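Porin B (Pseudomonas putida, PDB 4GEY) probably forms a carbohydrate-selective beta-barrel channel in the outer membrane, through which sugars such as glucose are taken up. Local coordinates at residues 100-105 against 117-122; 49-54 against 429-434; 147-152 against 191-196; 89-94 against 132-137. The protein carries 2 engineered substitutions. All coordinates share one frame; numbering follows the deposited sequence.

Contact 1 of 4, residues 100-105 against 117-122; sequences GRNLSN and SSVQEV. With BGC (beta-D-glucopyranose), chain B; DMU (decyl-beta-D-maltopyranoside), chain N.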
# COMPACT_ATOMS: atom_id res chain seq x y z
N GLY A 100 3.68 -12.87 11.79
CA GLY A 100 4.91 -12.24 12.21
C GLY A 100 4.80 -10.91 12.92
O GLY A 100 3.70 -10.44 13.23
N ARG A 101 5.96 -10.31 13.17
CA ARG A 101 6.06 -9.08 13.94
C ARG A 101 6.78 -7.99 13.15
O ARG A 101 7.51 -8.27 12.20
CB ARG A 101 6.81 -9.36 15.24
CG ARG A 101 6.05 -10.20 16.25
CD ARG A 101 6.73 -10.17 17.60
NE ARG A 101 8.00 -10.88 17.57
CZ ARG A 101 8.81 -11.02 18.61
NH1 ARG A 101 8.50 -10.49 19.79
NH2 ARG A 101 9.95 -11.70 18.48
N ASN A 102 6.59 -6.74 13.58
CA ASN A 102 7.09 -5.57 12.87
C ASN A 102 8.10 -4.78 13.68
O ASN A 102 7.78 -4.30 14.77
CB ASN A 102 5.93 -4.63 12.52
CG ASN A 102 6.35 -3.51 11.58
OD1 ASN A 102 7.54 -3.22 11.42
ND2 ASN A 102 5.37 -2.89 10.92
N LEU A 103 9.30 -4.61 13.13
CA LEU A 103 10.36 -3.78 13.74
C LEU A 103 9.91 -2.36 14.09
O LEU A 103 10.28 -1.84 15.15
CB LEU A 103 11.56 -3.68 12.80
CG LEU A 103 12.94 -4.01 13.37
CD1 LEU A 103 13.98 -3.03 12.85
CD2 LEU A 103 12.93 -4.08 14.89
N SER A 104 9.14 -1.75 13.18
CA SER A 104 8.63 -0.40 13.38
C SER A 104 7.92 -0.23 14.73
O SER A 104 8.09 0.79 15.41
CB SER A 104 7.68 -0.01 12.24
OG SER A 104 8.39 0.39 11.08
N ASN A 105 7.15 -1.22 15.13
CA ASN A 105 6.52 -1.17 16.43
C ASN A 105 7.49 -1.50 17.55
O ASN A 105 7.56 -0.80 18.56
CB ASN A 105 5.33 -2.11 16.47
CG ASN A 105 4.26 -1.70 15.51
OD1 ASN A 105 4.00 -0.51 15.32
ND2 ASN A 105 3.63 -2.68 14.87
N SER A 117 4.95 5.35 8.23
CA SER A 117 5.37 4.26 7.36
C SER A 117 5.82 3.07 8.21
O SER A 117 5.66 3.06 9.43
CB SER A 117 6.50 4.72 6.43
OG SER A 117 6.81 3.73 5.46
N SER A 118 6.37 2.06 7.55
CA SER A 118 6.67 0.78 8.19
C SER A 118 7.81 0.13 7.43
O SER A 118 7.85 0.17 6.20
CB SER A 118 5.44 -0.13 8.16
OG SER A 118 5.81 -1.48 8.34
N VAL A 119 8.74 -0.47 8.17
CA VAL A 119 9.92 -1.04 7.55
C VAL A 119 9.68 -2.46 7.06
O VAL A 119 10.57 -3.11 6.52
CB VAL A 119 11.13 -1.01 8.50
CG1 VAL A 119 11.41 0.41 8.89
CG2 VAL A 119 10.86 -1.86 9.73
N GLN A 120 8.45 -2.93 7.26
CA GLN A 120 8.07 -4.24 6.75
C GLN A 120 6.66 -4.15 6.19
O GLN A 120 5.70 -4.52 6.87
CB GLN A 120 8.13 -5.30 7.86
CG GLN A 120 9.52 -5.64 8.31
CD GLN A 120 9.56 -6.29 9.70
OE1 GLN A 120 9.72 -5.60 10.72
NE2 GLN A 120 9.42 -7.62 9.74
N GLU A 121 6.55 -3.66 4.95
CA GLU A 121 5.24 -3.40 4.33
C GLU A 121 4.29 -4.58 4.44
O GLU A 121 3.09 -4.41 4.52
CB GLU A 121 5.37 -3.02 2.84
CG GLU A 121 5.94 -4.11 1.91
CD GLU A 121 4.88 -5.09 1.39
OE1 GLU A 121 5.25 -6.11 0.77
OE2 GLU A 121 3.68 -4.83 1.57
N VAL A 122 4.81 -5.80 4.44
CA VAL A 122 3.90 -6.93 4.39
C VAL A 122 3.16 -7.16 5.72
O VAL A 122 2.16 -7.88 5.76
CB VAL A 122 4.61 -8.19 3.91
CG1 VAL A 122 5.33 -8.86 5.08
CG2 VAL A 122 3.61 -9.10 3.26
C2 BGC B . 0.19 -3.82 5.14
C3 BGC B . 0.33 -3.61 3.77
C4 BGC B . -0.94 -3.27 3.13
C5 BGC B . -1.65 -2.04 3.79
C6 BGC B . -2.93 -1.83 3.40
C1 BGC B . -0.29 -2.65 5.83
O1 BGC B . -0.40 -2.95 7.17
O2 BGC B . 1.50 -4.20 5.69
O3 BGC B . 0.90 -4.82 3.16
O4 BGC B . -0.72 -3.06 1.77
O5 BGC B . -1.59 -2.28 5.30
O6 BGC B . -3.95 -2.61 3.93
C1 DMU N . 12.69 -14.76 15.57
C2 DMU N . 12.29 -14.54 16.94
C3 DMU N . 13.28 -13.88 17.83
C4 DMU N . 14.11 -12.75 17.17
O5 DMU N . 14.35 -13.04 15.68
C6 DMU N . 13.28 -13.62 14.92
O7 DMU N . 12.62 -13.34 19.00
O16 DMU N . 13.83 -13.99 13.65
C18 DMU N . 13.70 -13.15 12.52
C19 DMU N . 14.54 -13.56 11.29
C22 DMU N . 14.24 -14.94 10.64
C25 DMU N . 14.89 -15.21 9.29
C28 DMU N . 14.06 -15.17 8.02
C31 DMU N . 14.77 -15.16 6.69
O49 DMU N . 11.51 -15.19 14.76
O55 DMU N . 11.82 -15.80 17.53
C57 DMU N . 15.32 -12.61 17.76
O61 DMU N . 16.17 -11.63 17.25
C5 DMU N . 12.22 -13.08 21.29
C7 DMU N . 12.51 -11.68 21.37
C8 DMU N . 13.91 -11.35 21.75
C9 DMU N . 15.04 -12.32 21.24
O1 DMU N . 14.46 -13.57 20.51
C10 DMU N . 13.02 -13.76 20.28
O2 DMU N . 14.22 -10.03 21.36
O3 DMU N . 10.79 -13.31 21.03
O4 DMU N . 11.58 -11.11 22.33
C11 DMU N . 15.83 -12.71 22.23
O6 DMU N . 16.55 -11.73 22.89
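Asn102 and Ser104 pass Gln120 and Ser118 with the two runs of backbone directed 145° apart, the CA atoms of Ser104 and Ser118 coming to 5.7 Å. No sheet forms here; side chains carry the contact. Gln120 reaches across extended beyond CG, and its OE1 accepts from Leu103 N at 2.6 Å in a nearly straight bond, while its NE2 reaches Arg101 O only weakly and has a further weak partner in Glu51 O. Asn102 slides past Gln120 in the opposite direction, the two amide planes 78° apart. With CG anti to the backbone N (chi1 -170°), Asn102 turns ND2 to Ser118 OG, 3.0 Å away, and OD1 back to Ser104 N at 2.8 Å, a donor lying above the carbonyl plane; this is the N-cap of helix 103-108. Ser118 OG also accepts from Gln120 N, closing an ST turn. In return, Ser104 OG accepts from Val119 N at 3.1 Å and has a second partner in Gln115 OE1. An alanine in place of Asn102 would take away both amide bonds and is likely to leave Ser104 N without its cap and Ser118 OG without this donor. Apolar contact is confined to Leu103 CB against Val119 CG2, 3.6 Å apart. Glucose O3 donates to Glu121 O at 2.6 Å, just beyond this network. The chemistry therefore implies a polar, largely buried junction in which the helix start and the sugar-binding loop satisfy each other's backbone groups.

Contact 2 of 4, residues 49-54 against 429-434; sequences VGEVAG and GLKIQS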
# COMPACT_ATOMS: atom_id res chain seq x y z
N VAL A 49 5.42 -13.89 0.23
CA VAL A 49 6.26 -12.72 0.47
C VAL A 49 6.77 -12.77 1.89
O VAL A 49 5.98 -12.86 2.82
CB VAL A 49 5.49 -11.37 0.29
CG1 VAL A 49 6.41 -10.19 0.60
CG2 VAL A 49 4.92 -11.25 -1.10
N GLY A 50 8.09 -12.73 2.06
CA GLY A 50 8.67 -12.70 3.38
C GLY A 50 9.52 -11.46 3.54
O GLY A 50 10.33 -11.17 2.66
N GLU A 51 9.33 -10.72 4.63
CA GLU A 51 10.15 -9.55 4.93
C GLU A 51 10.85 -9.60 6.30
O GLU A 51 10.19 -9.74 7.34
CB GLU A 51 9.32 -8.28 4.82
CG GLU A 51 9.18 -7.78 3.39
CD GLU A 51 7.88 -7.03 3.15
OE1 GLU A 51 7.30 -6.49 4.13
OE2 GLU A 51 7.45 -6.99 1.98
N VAL A 52 12.17 -9.47 6.29
CA VAL A 52 12.97 -9.41 7.52
C VAL A 52 13.45 -7.99 7.77
O VAL A 52 13.82 -7.30 6.83
CB VAL A 52 14.24 -10.27 7.40
CG1 VAL A 52 15.04 -10.21 8.69
CG2 VAL A 52 13.88 -11.71 7.06
N ALA A 53 13.45 -7.56 9.02
CA ALA A 53 14.01 -6.25 9.37
C ALA A 53 14.72 -6.26 10.72
O ALA A 53 14.23 -6.83 11.70
CB ALA A 53 12.94 -5.19 9.35
N GLY A 54 15.88 -5.63 10.76
CA GLY A 54 16.65 -5.54 11.98
C GLY A 54 17.24 -4.16 12.12
O GLY A 54 17.77 -3.61 11.15
N GLY A 429 17.06 -4.67 5.82
CA GLY A 429 15.94 -5.49 5.42
C GLY A 429 16.32 -6.55 4.42
O GLY A 429 17.34 -6.44 3.75
N LEU A 430 15.51 -7.60 4.33
CA LEU A 430 15.62 -8.61 3.29
C LEU A 430 14.20 -8.95 2.85
O LEU A 430 13.36 -9.36 3.66
CB LEU A 430 16.34 -9.87 3.80
CG LEU A 430 16.48 -11.02 2.78
CD1 LEU A 430 17.19 -10.52 1.53
CD2 LEU A 430 17.22 -12.22 3.34
N LYS A 431 13.92 -8.77 1.57
CA LYS A 431 12.58 -9.03 1.07
C LYS A 431 12.62 -10.15 0.06
O LYS A 431 13.45 -10.15 -0.85
CB LYS A 431 11.96 -7.76 0.47
CG LYS A 431 10.58 -7.98 -0.10
CD LYS A 431 9.82 -6.67 -0.30
CE LYS A 431 8.50 -6.92 -1.01
NZ LYS A 431 7.60 -5.75 -0.99
N ILE A 432 11.73 -11.12 0.25
CA ILE A 432 11.66 -12.30 -0.60
C ILE A 432 10.29 -12.40 -1.26
O ILE A 432 9.26 -12.23 -0.60
CB ILE A 432 11.85 -13.58 0.22
CG1 ILE A 432 13.26 -13.64 0.80
CG2 ILE A 432 11.58 -14.81 -0.62
CD1 ILE A 432 13.59 -15.02 1.31
N GLN A 433 10.28 -12.68 -2.57
CA GLN A 433 9.03 -12.88 -3.29
C GLN A 433 9.10 -14.17 -4.06
O GLN A 433 10.05 -14.40 -4.80
CB GLN A 433 8.78 -11.73 -4.26
CG GLN A 433 8.53 -10.41 -3.60
CD GLN A 433 8.62 -9.26 -4.58
OE1 GLN A 433 9.46 -9.27 -5.47
NE2 GLN A 433 7.75 -8.27 -4.42
N SER A 434 8.10 -15.02 -3.90
CA SER A 434 8.10 -16.27 -4.63
C SER A 434 6.70 -16.78 -5.00
O SER A 434 5.75 -16.65 -4.22
CB SER A 434 8.84 -17.34 -3.85
OG SER A 434 9.00 -18.48 -4.66
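Gly50 pairs with Ile432 and Val52 with Leu430 where strand 42-57, near the start of the chain, meets the closing strand 425-435: this is the seam that shuts the beta-barrel. The short segments are antiparallel at 177°, with axes 4.7 Å apart. Both hydrogen-bonded pairs are complete. Gly50 N donates to Ile432 O at 2.9 Å and Ile432 N returns to Gly50 O at 2.8 Å; likewise Val52 N gives to Leu430 O and Leu430 N to Val52 O, the last carbonyl also accepting from Gln166 NE2. The donors of the intervening residues Val49, Glu51 and Ala53 do not face this seam, and these residues bond on their other flank to Gln71, Ser69 and Arg67 of strand 66-79. Val52, Leu430 and Ile432 share one face, with Val52 and Ile432 close to bound detergent, as expected of the barrel's outer surface. Glu51 and Lys431 stand on the other face, side by side and pointing the same way. The fully extended Lys431 runs its CG within 3.8 Å of Glu51 CG before its amine reaches the acid. Its NZ is also held by Glu121 OE1 and by the carbonyls of Phe165 and Cys163, so several oxygens gather round one ammonium, which would probably offset the nearness of the Glu51 and Glu121 carboxylates. Glu51 divides its acceptors: OE1 takes Val122 N of the loop folded into the barrel, and OE2 makes the salt bridge to Lys431 NZ at 3.2 Å.

Contact 3 of 4, residues 147-152 against 191-196; sequences VKFGRF and WALRVK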
# COMPACT_ATOMS: atom_id res chain seq x y z
N VAL A 147 -16.93 -3.24 -16.11
CA VAL A 147 -17.64 -3.30 -14.83
C VAL A 147 -17.13 -4.42 -13.93
O VAL A 147 -16.99 -5.56 -14.36
CB VAL A 147 -19.17 -3.40 -15.01
CG1 VAL A 147 -19.86 -3.55 -13.66
CG2 VAL A 147 -19.70 -2.17 -15.71
N LYS A 148 -16.86 -4.07 -12.67
CA LYS A 148 -16.26 -4.98 -11.70
C LYS A 148 -16.96 -4.88 -10.34
O LYS A 148 -17.08 -3.79 -9.78
CB LYS A 148 -14.78 -4.62 -11.53
CG LYS A 148 -14.00 -5.47 -10.52
CD LYS A 148 -12.60 -4.89 -10.34
CE LYS A 148 -11.77 -5.66 -9.35
NZ LYS A 148 -10.36 -5.19 -9.36
N PHE A 149 -17.40 -6.02 -9.82
CA PHE A 149 -18.19 -6.04 -8.59
C PHE A 149 -17.78 -7.18 -7.65
O PHE A 149 -17.47 -8.28 -8.10
CB PHE A 149 -19.68 -6.16 -8.91
CG PHE A 149 -20.54 -6.45 -7.71
CD1 PHE A 149 -20.91 -5.43 -6.84
CD2 PHE A 149 -20.97 -7.75 -7.43
CE1 PHE A 149 -21.69 -5.69 -5.71
CE2 PHE A 149 -21.75 -8.02 -6.31
CZ PHE A 149 -22.11 -7.00 -5.45
N GLY A 150 -17.78 -6.91 -6.35
CA GLY A 150 -17.50 -7.95 -5.38
C GLY A 150 -16.73 -7.43 -4.18
O GLY A 150 -17.08 -6.39 -3.61
N ARG A 151 -15.67 -8.14 -3.80
CA ARG A 151 -14.85 -7.71 -2.67
C ARG A 151 -13.38 -7.55 -3.04
O ARG A 151 -12.77 -8.48 -3.57
CB ARG A 151 -14.99 -8.65 -1.48
CG ARG A 151 -16.32 -8.59 -0.76
CD ARG A 151 -16.32 -9.50 0.47
NE ARG A 151 -15.65 -8.89 1.62
CZ ARG A 151 -16.26 -8.15 2.54
NH1 ARG A 151 -17.57 -7.93 2.45
NH2 ARG A 151 -15.58 -7.63 3.56
N PHE A 152 -12.83 -6.37 -2.74
CA PHE A 152 -11.43 -6.05 -2.96
C PHE A 152 -11.09 -4.73 -2.26
O PHE A 152 -11.97 -4.07 -1.71
CB PHE A 152 -11.09 -5.99 -4.47
CG PHE A 152 -12.09 -5.22 -5.31
CD1 PHE A 152 -13.32 -5.78 -5.65
CD2 PHE A 152 -11.79 -3.97 -5.81
CE1 PHE A 152 -14.23 -5.08 -6.42
CE2 PHE A 152 -12.68 -3.27 -6.59
CZ PHE A 152 -13.91 -3.83 -6.89
N TRP A 191 -17.14 -4.79 0.15
CA TRP A 191 -18.04 -4.80 -0.99
C TRP A 191 -17.75 -3.56 -1.83
O TRP A 191 -17.61 -2.46 -1.29
CB TRP A 191 -19.50 -4.84 -0.54
CG TRP A 191 -19.92 -6.18 -0.03
CD1 TRP A 191 -20.24 -6.51 1.26
CD2 TRP A 191 -20.05 -7.39 -0.79
NE1 TRP A 191 -20.58 -7.84 1.34
CE2 TRP A 191 -20.46 -8.41 0.10
CE3 TRP A 191 -19.87 -7.71 -2.14
CZ2 TRP A 191 -20.70 -9.72 -0.32
CZ3 TRP A 191 -20.10 -9.02 -2.55
CH2 TRP A 191 -20.52 -10.01 -1.64
N ALA A 192 -17.64 -3.74 -3.13
CA ALA A 192 -17.28 -2.63 -3.99
C ALA A 192 -17.79 -2.79 -5.42
O ALA A 192 -17.99 -3.91 -5.91
CB ALA A 192 -15.80 -2.44 -4.00
N LEU A 193 -18.00 -1.64 -6.05
CA LEU A 193 -18.37 -1.56 -7.45
C LEU A 193 -17.42 -0.56 -8.12
O LEU A 193 -17.25 0.56 -7.64
CB LEU A 193 -19.81 -1.08 -7.58
CG LEU A 193 -20.37 -0.92 -9.00
CD1 LEU A 193 -20.30 -2.24 -9.76
CD2 LEU A 193 -21.79 -0.35 -8.98
N ARG A 194 -16.80 -0.98 -9.21
CA ARG A 194 -15.86 -0.11 -9.92
C ARG A 194 -16.16 -0.07 -11.41
O ARG A 194 -16.12 -1.10 -12.08
CB ARG A 194 -14.41 -0.56 -9.68
CG ARG A 194 -13.39 0.34 -10.33
CD ARG A 194 -12.49 -0.41 -11.30
NE ARG A 194 -13.24 -1.25 -12.23
CZ ARG A 194 -12.67 -2.13 -13.05
NH1 ARG A 194 -11.35 -2.26 -13.06
NH2 ARG A 194 -13.41 -2.87 -13.85
N VAL A 195 -16.46 1.12 -11.93
CA VAL A 195 -16.79 1.28 -13.36
C VAL A 195 -15.66 2.01 -14.09
O VAL A 195 -15.15 3.03 -13.63
CB VAL A 195 -18.14 2.02 -13.57
CG1 VAL A 195 -18.42 2.21 -15.03
CG2 VAL A 195 -19.30 1.25 -12.93
N LYS A 196 -15.27 1.46 -15.24
CA LYS A 196 -14.10 1.95 -15.95
C LYS A 196 -14.40 2.13 -17.42
O LYS A 196 -14.95 1.25 -18.08
CB LYS A 196 -12.92 0.98 -15.76
CG LYS A 196 -11.64 1.41 -16.45
CD LYS A 196 -10.40 0.78 -15.83
CE LYS A 196 -10.35 -0.71 -16.12
NZ LYS A 196 -8.95 -1.19 -16.21
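Lys148 and Arg194 face each other across an antiparallel pair of strands set at 174°, their backbones joined by Lys148 N to Arg194 O and by Arg194 N to Lys148 O (2.9 Å). Followed outward, the lysine is fully extended, and its CB, CD, CE and NZ each meet something flat or charged. CB lies against Arg194 NH2 at 3.2 Å; CD sits over the centre of the same guanidinium, whose opposite face carries Lys196 CB. CE then rests 3.6 Å above the middle of the Phe152 ring, whose other face takes Ala192 CB, a CH-pi contact. At the tip, NZ makes salt bridges to Glu156 and Asp157. Asp157 also binds Arg194 NH1, and Asp146 takes Arg194 NH2, so acids probably offset the nearness of the two cations. Gly150, at a corner of the chain, continues the ladder to Ala192. Beyond it Arg151 lays CG over the six-membered ring of Trp191, 4.0 Å from its centroid. A bend at chi3 (80°) then brings CZ over the five-membered ring, 4.6 Å from that centroid, in a cation-pi contact with the planes 83° apart. Arg151 NE bonds Ser189 OG, and Trp191 NE1 donates to Leu225 O. With a leucine in place of Trp191, the Arg151 guanidinium would probably lose its aromatic partner and Leu225 O its indole donor. Strand 145-149 lies between strands 129-140 and 190-198 in the barrel wall, the latter being flanked in turn by strand 203-212.

Contact 4 of 4, residues 89-94 against 132-137; sequences AEFKLA and TQMWIK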
# COMPACT_ATOMS: atom_id res chain seq x y z
N ALA A 89 -15.76 -12.13 -19.34
CA ALA A 89 -16.06 -12.07 -17.93
C ALA A 89 -14.91 -12.77 -17.21
O ALA A 89 -14.26 -13.64 -17.78
CB ALA A 89 -17.38 -12.75 -17.64
N GLU A 90 -14.66 -12.36 -15.97
CA GLU A 90 -13.59 -12.93 -15.16
C GLU A 90 -14.06 -13.02 -13.73
O GLU A 90 -14.76 -12.12 -13.25
CB GLU A 90 -12.34 -12.05 -15.19
CG GLU A 90 -11.85 -11.66 -16.56
CD GLU A 90 -10.67 -10.71 -16.51
OE1 GLU A 90 -10.03 -10.61 -15.44
OE2 GLU A 90 -10.40 -10.05 -17.54
N PHE A 91 -13.69 -14.10 -13.05
CA PHE A 91 -13.89 -14.19 -11.61
C PHE A 91 -12.55 -14.35 -10.93
O PHE A 91 -11.65 -15.03 -11.45
CB PHE A 91 -14.80 -15.37 -11.24
CG PHE A 91 -14.98 -15.56 -9.75
CD1 PHE A 91 -15.92 -14.82 -9.06
CD2 PHE A 91 -14.20 -16.48 -9.06
CE1 PHE A 91 -16.09 -14.99 -7.69
CE2 PHE A 91 -14.36 -16.65 -7.70
CZ PHE A 91 -15.31 -15.90 -7.01
N LYS A 92 -12.40 -13.74 -9.77
CA LYS A 92 -11.16 -13.88 -9.02
C LYS A 92 -11.40 -14.13 -7.55
O LYS A 92 -12.11 -13.39 -6.89
CB LYS A 92 -10.29 -12.64 -9.20
CG LYS A 92 -9.01 -12.71 -8.41
CD LYS A 92 -8.14 -13.87 -8.84
CE LYS A 92 -6.85 -13.91 -8.03
NZ LYS A 92 -6.08 -12.66 -8.20
N LEU A 93 -10.81 -15.21 -7.03
CA LEU A 93 -10.86 -15.49 -5.61
C LEU A 93 -9.44 -15.44 -5.04
O LEU A 93 -8.52 -16.09 -5.56
CB LEU A 93 -11.53 -16.85 -5.35
CG LEU A 93 -11.49 -17.44 -3.94
CD1 LEU A 93 -11.78 -16.40 -2.86
CD2 LEU A 93 -12.45 -18.61 -3.82
N ALA A 94 -9.25 -14.64 -3.99
CA ALA A 94 -7.95 -14.58 -3.32
C ALA A 94 -8.11 -14.63 -1.81
O ALA A 94 -8.91 -13.90 -1.24
CB ALA A 94 -7.19 -13.33 -3.71
N THR A 132 -9.54 -11.83 0.60
CA THR A 132 -8.77 -10.68 0.16
C THR A 132 -9.24 -10.21 -1.22
O THR A 132 -9.17 -9.02 -1.53
CB THR A 132 -7.25 -11.01 0.22
OG1 THR A 132 -6.83 -11.00 1.60
CG2 THR A 132 -6.41 -10.01 -0.55
N GLN A 133 -9.77 -11.14 -2.01
CA GLN A 133 -10.44 -10.81 -3.27
C GLN A 133 -11.54 -11.81 -3.54
O GLN A 133 -11.36 -13.02 -3.36
CB GLN A 133 -9.48 -10.83 -4.46
CG GLN A 133 -8.40 -9.76 -4.51
CD GLN A 133 -7.43 -9.99 -5.65
OE1 GLN A 133 -7.20 -11.13 -6.09
NE2 GLN A 133 -6.85 -8.90 -6.15
N MSE A 134 -12.69 -11.29 -3.99
CA MSE A 134 -13.76 -12.12 -4.53
C MSE A 134 -14.61 -11.26 -5.43
O MSE A 134 -15.50 -10.55 -4.97
CB MSE A 134 -14.63 -12.72 -3.43
CG MSE A 134 -15.72 -13.63 -3.98
SE MSE A 134 -16.87 -14.31 -2.54
CE MSE A 134 -17.91 -12.70 -2.11
N TRP A 135 -14.34 -11.31 -6.72
CA TRP A 135 -15.03 -10.43 -7.62
C TRP A 135 -15.23 -10.98 -9.02
O TRP A 135 -14.45 -11.78 -9.52
CB TRP A 135 -14.36 -9.06 -7.66
CG TRP A 135 -12.88 -9.01 -7.94
CD1 TRP A 135 -11.89 -8.68 -7.05
CD2 TRP A 135 -12.22 -9.22 -9.20
NE1 TRP A 135 -10.66 -8.70 -7.67
CE2 TRP A 135 -10.84 -9.02 -8.99
CE3 TRP A 135 -12.65 -9.56 -10.47
CZ2 TRP A 135 -9.90 -9.16 -10.00
CZ3 TRP A 135 -11.72 -9.70 -11.47
CH2 TRP A 135 -10.36 -9.50 -11.23
N ILE A 136 -16.31 -10.52 -9.64
CA ILE A 136 -16.63 -10.85 -11.01
C ILE A 136 -16.48 -9.57 -11.82
O ILE A 136 -16.71 -8.47 -11.30
CB ILE A 136 -18.05 -11.44 -11.12
CG1 ILE A 136 -18.39 -11.81 -12.56
CG2 ILE A 136 -19.08 -10.48 -10.55
CD1 ILE A 136 -19.77 -12.42 -12.69
N LYS A 137 -16.06 -9.70 -13.07
CA LYS A 137 -15.81 -8.53 -13.90
C LYS A 137 -16.23 -8.77 -15.34
O LYS A 137 -15.95 -9.83 -15.89
CB LYS A 137 -14.33 -8.17 -13.84
CG LYS A 137 -13.92 -7.07 -14.80
CD LYS A 137 -12.56 -6.52 -14.44
CE LYS A 137 -11.47 -7.22 -15.19
NZ LYS A 137 -10.19 -6.97 -14.48
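Trp135 offers one face of its indole to Lys92, whose CB stands 3.6 Å from the centroid of the six-membered ring and only 11° off the ring normal, a CH-pi contact. The ring gets there because Trp135 CG lies between the backbone N and the carbonyl carbon (chi1 53°). Lys148 makes a cation-pi contact with the same indole, Phe152 meets it at a steep angle, and NE1 has a weak bond to Glu156. On the other side of the wall the Phe91 ring approaches Met134, modelled as selenomethionine, with CZ 3.8 Å from its CG. The Gln133 amide is used at both ends: OE1 accepts from Lys92 NZ at 2.8 Å, the donor in the carbonyl plane, and NE2 donates to Glu156. Bends at chi2 and chi4 let the lysine cross toward that oxygen. Glu90 and Lys137 run side by side, but their salt bridge is long, OE1 to NZ 3.8 Å. The strands are antiparallel at 165°, with regular pairs Glu90 with Lys137 and Lys92 with Trp135. A classic beta bulge interrupts the ladder at Ala94, whose O accepts Thr132 N at 2.8 Å and Gln133 N at 3.0 Å from the same face of its plane. Ile136 touches bound detergent on the face it shares with Phe91, Leu93 and Met134. The chemistry thus divides the wall: apolar groups on the detergent side, and on the other charged and amide groups tied to one another around an indole.

Three of the contacts are strand pairs in the barrel wall; contact 1 instead joins helix 103-108 to the loop before strand 129-140. Contacts 3 and 4 are neighbours, centres 9 Å apart, because strand 145-149 hydrogen-bonds to strand 129-140. Contacts 1 and 2 also touch, centres 11 Å apart, through Val122 N and Glu51 OE1, so the sugar-binding loop leans on the barrel seam. The two groups are well separated: contact 3 lies about 31 Å from contact 2, centre to centre, across the middle of the chain. In sequence, contact 2 spans all the others, contact 4 encloses contact 1, and contact 3 follows. Barrel closure thus sets two segments far apart in sequence against the loop that helps to form the glucose site.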